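PDB 4GL3: putative glucoamylase from Bacteroides uniformis, which probably hydrolyses glycosidic bonds as a glucoamylase-like glycoside hydrolase. Local coordinates for residues 281-286 against 299-304. Residues are numbered along the deposited sequence; the frame is centred on the assembly and turned at random.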
ATOM      1  N   ILE A 281     -17.564  -0.898  -8.658  1.00 33.77           N
ATOM      2  CA  ILE A 281     -17.817   0.343  -9.389  1.00 33.35           C
ATOM      3  C   ILE A 281     -16.699   0.663 -10.417  1.00 30.67           C
ATOM      4  O   ILE A 281     -16.990   1.026 -11.553  1.00 33.50           O
ATOM      5  CB  ILE A 281     -18.044   1.501  -8.403  1.00 32.28           C
ATOM      6  CG1 ILE A 281     -19.406   1.315  -7.699  1.00 33.97           C
ATOM      7  CG2 ILE A 281     -17.941   2.855  -9.111  1.00 31.79           C
ATOM      8  CD1 ILE A 281     -19.525   2.143  -6.401  1.00 33.21           C
ATOM      9  N   ASN A 282     -15.439   0.523 -10.011  1.00 31.09           N
ATOM     10  CA  ASN A 282     -14.281   0.732 -10.904  1.00 33.02           C
ATOM     11  C   ASN A 282     -14.367  -0.223 -12.108  1.00 36.19           C
ATOM     12  O   ASN A 282     -14.269   0.176 -13.288  1.00 37.68           O
ATOM     13  CB  ASN A 282     -13.003   0.551 -10.056  1.00 30.62           C
ATOM     14  CG  ASN A 282     -11.754   1.062 -10.728  1.00 36.64           C
ATOM     15  OD1 ASN A 282     -11.195   0.380 -11.599  1.00 37.16           O
ATOM     16  ND2 ASN A 282     -11.265   2.253 -10.294  1.00 31.13           N
ATOM     17  N   ARG A 283     -14.661  -1.487 -11.811  1.00 38.12           N
ATOM     18  CA  ARG A 283     -14.909  -2.463 -12.856  1.00 37.27           C
ATOM     19  C   ARG A 283     -16.099  -2.109 -13.734  1.00 39.44           C
ATOM     20  O   ARG A 283     -16.013  -2.221 -14.957  1.00 39.05           O
ATOM     21  CB  ARG A 283     -15.092  -3.864 -12.260  1.00 36.90           C
ATOM     22  CG  ARG A 283     -15.442  -4.918 -13.285  1.00 35.81           C
ATOM     23  CD  ARG A 283     -15.634  -6.282 -12.631  1.00 39.43           C
ATOM     24  NE  ARG A 283     -16.048  -7.326 -13.566  1.00 38.24           N
ATOM     25  CZ  ARG A 283     -17.316  -7.602 -13.863  1.00 40.68           C
ATOM     26  NH1 ARG A 283     -18.296  -6.903 -13.317  1.00 40.35           N
ATOM     27  NH2 ARG A 283     -17.614  -8.577 -14.696  1.00 42.20           N
ATOM     28  N   ALA A 284     -17.226  -1.719 -13.130  1.00 40.47           N
ATOM     29  CA  ALA A 284     -18.425  -1.373 -13.911  1.00 36.29           C
ATOM     30  C   ALA A 284     -18.136  -0.187 -14.831  1.00 37.54           C
ATOM     31  O   ALA A 284     -18.605  -0.165 -15.980  1.00 39.38           O
ATOM     32  CB  ALA A 284     -19.660  -1.087 -13.023  1.00 33.90           C
ATOM     33  N   TYR A 285     -17.361   0.790 -14.343  1.00 37.94           N
ATOM     34  CA  TYR A 285     -16.975   1.914 -15.186  1.00 37.31           C
ATOM     35  C   TYR A 285     -16.250   1.388 -16.441  1.00 40.21           C
ATOM     36  O   TYR A 285     -16.549   1.810 -17.575  1.00 40.59           O
ATOM     37  CB  TYR A 285     -16.120   2.961 -14.458  1.00 36.49           C
ATOM     38  CG  TYR A 285     -15.581   4.005 -15.410  1.00 37.27           C
ATOM     39  CD1 TYR A 285     -16.324   5.114 -15.742  1.00 41.13           C
ATOM     40  CD2 TYR A 285     -14.376   3.820 -16.046  1.00 39.68           C
ATOM     41  CE1 TYR A 285     -15.850   6.066 -16.631  1.00 44.12           C
ATOM     42  CE2 TYR A 285     -13.902   4.734 -16.958  1.00 42.21           C
ATOM     43  CZ  TYR A 285     -14.636   5.862 -17.241  1.00 43.24           C
ATOM     44  OH  TYR A 285     -14.168   6.758 -18.162  1.00 36.99           O
ATOM     45  N   CYS A 286     -15.338   0.449 -16.241  1.00 37.15           N
ATOM     46  CA  CYS A 286     -14.543  -0.050 -17.349  1.00 38.58           C
ATOM     47  C   CYS A 286     -15.382  -0.804 -18.339  1.00 38.52           C
ATOM     48  O   CYS A 286     -15.172  -0.693 -19.570  1.00 43.44           O
ATOM     49  CB  CYS A 286     -13.371  -0.879 -16.816  1.00 37.59           C
ATOM     50  SG  CYS A 286     -12.127   0.126 -15.915  1.00 39.40           S
ATOM     51  N   LYS A 299     -12.602  -8.544 -19.006  1.00 44.70           N
ATOM     52  CA  LYS A 299     -11.282  -9.164 -18.950  1.00 45.95           C
ATOM     53  C   LYS A 299     -10.222  -8.125 -18.696  1.00 45.81           C
ATOM     54  O   LYS A 299      -9.121  -8.453 -18.324  1.00 49.03           O
ATOM     55  CB  LYS A 299     -11.004  -9.878 -20.273  1.00 51.77           C
ATOM     56  CG  LYS A 299     -11.963 -11.031 -20.500  1.00 52.49           C
ATOM     57  CD  LYS A 299     -11.356 -12.140 -21.337  1.00 61.31           C
ATOM     58  CE  LYS A 299     -12.249 -13.377 -21.325  1.00 68.53           C
ATOM     59  NZ  LYS A 299     -12.644 -13.722 -19.919  1.00 65.75           N
ATOM     60  N   CYS A 300     -10.569  -6.862 -18.884  1.00 44.28           N
ATOM     61  CA  CYS A 300      -9.592  -5.811 -18.935  1.00 42.44           C
ATOM     62  C   CYS A 300     -10.157  -4.561 -18.254  1.00 41.06           C
ATOM     63  O   CYS A 300     -10.783  -3.712 -18.894  1.00 39.51           O
ATOM     64  CB  CYS A 300      -9.249  -5.570 -20.395  1.00 48.24           C
ATOM     65  SG  CYS A 300      -7.849  -4.498 -20.612  1.00 51.30           S
ATOM     66  N   TRP A 301      -9.966  -4.514 -16.935  1.00 39.15           N
ATOM     67  CA  TRP A 301     -10.467  -3.442 -16.076  1.00 36.30           C
ATOM     68  C   TRP A 301      -9.459  -3.137 -14.999  1.00 34.61           C
ATOM     69  O   TRP A 301      -8.567  -3.950 -14.726  1.00 32.92           O
ATOM     70  CB  TRP A 301     -11.793  -3.828 -15.414  1.00 34.93           C
ATOM     71  CG  TRP A 301     -11.749  -5.020 -14.488  1.00 34.40           C
ATOM     72  CD1 TRP A 301     -11.840  -6.333 -14.845  1.00 35.93           C
ATOM     73  CD2 TRP A 301     -11.634  -5.011 -13.045  1.00 32.36           C
ATOM     74  NE1 TRP A 301     -11.782  -7.140 -13.724  1.00 34.16           N
ATOM     75  CE2 TRP A 301     -11.650  -6.357 -12.613  1.00 32.92           C
ATOM     76  CE3 TRP A 301     -11.498  -4.005 -12.088  1.00 33.52           C
ATOM     77  CZ2 TRP A 301     -11.562  -6.711 -11.278  1.00 32.85           C
ATOM     78  CZ3 TRP A 301     -11.393  -4.358 -10.771  1.00 32.20           C
ATOM     79  CH2 TRP A 301     -11.425  -5.699 -10.374  1.00 31.86           C
ATOM     80  N   GLY A 302      -9.622  -1.957 -14.397  1.00 34.08           N
ATOM     81  CA  GLY A 302      -8.852  -1.541 -13.236  1.00 32.10           C
ATOM     82  C   GLY A 302      -8.133  -0.241 -13.520  1.00 34.91           C
ATOM     83  O   GLY A 302      -7.118  -0.227 -14.225  1.00 30.73           O
ATOM     84  N   LEU A 303      -8.654   0.848 -12.949  1.00 32.91           N
ATOM     85  CA  LEU A 303      -8.052   2.186 -13.059  1.00 29.97           C
ATOM     86  C   LEU A 303      -7.495   2.678 -11.708  1.00 27.87           C
ATOM     87  O   LEU A 303      -8.205   2.729 -10.689  1.00 30.81           O
ATOM     88  CB  LEU A 303      -9.099   3.181 -13.580  1.00 32.53           C
ATOM     89  CG  LEU A 303      -9.745   2.889 -14.937  1.00 37.08           C
ATOM     90  CD1 LEU A 303     -10.864   3.891 -15.213  1.00 34.88           C
ATOM     91  CD2 LEU A 303      -8.702   2.875 -16.048  1.00 35.79           C
ATOM     92  N   THR A 304      -6.208   3.025 -11.717  1.00 26.11           N
ATOM     93  CA  THR A 304      -5.527   3.583 -10.566  1.00 26.07           C
ATOM     94  C   THR A 304      -4.300   4.411 -11.030  1.00 26.39           C
ATOM     95  O   THR A 304      -3.954   4.435 -12.222  1.00 27.99           O
ATOM     96  CB  THR A 304      -5.116   2.466  -9.612  1.00 26.29           C
ATOM     97  OG1 THR A 304      -4.757   3.017  -8.352  1.00 30.18           O
ATOM     98  CG2 THR A 304      -3.922   1.621 -10.165  1.00 24.81           C
TER
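One face of the W301 indole is covered by the aliphatic part of R283: CB lies 3.6 Å above the ring plane, offset toward the rim, and CG makes a CH-pi contact 3.9 Å from the centroid of the five-membered ring, 13° off the ring normal. The R283 chain runs extended over the indole; its guanidinium stands nearly perpendicular to the ring, and with CZ 5.8 Å from the centroid of the five-membered ring any cation-pi attraction is weak at most. Y339 offers that group another aromatic partner. At the indole edge, N282 OD1 lies near the ring plane, and NE1 bonds to the carbonyl of Y339. W301 touches both helix 271-288 and, through S340 and A343, helix 337-349, consistent with the alpha/alpha-toroid (six-hairpin) fold expected of this family.

The irregular segment 299-304 is tied to the helix by N282, whose carboxamide grips both backbone polar atoms of L303. L303 N donates to N282 OD1 over 2.9 Å, nearly straight at 172°, while N282 ND2 returns a more bent bond to L303 O. With CG anti to the backbone N (chi1 -166°), the amide of N282 is placed to make this pair. L303 also bonds by its backbone to L249, but a leucine in place of N282 would probably cost it the two bonds from the carboxamide.

Next along, L303 CD1 meets the Y285 ring obliquely, 3.6 Å from CE2, while Y285 OH bonds to D320. C286 adds contacts to both neighbours: its CB packs 3.6 Å from W301 CB, its SG touches L303 CG, and SG accepts a nearly linear hydrogen bond from G302 N at 3.6 Å.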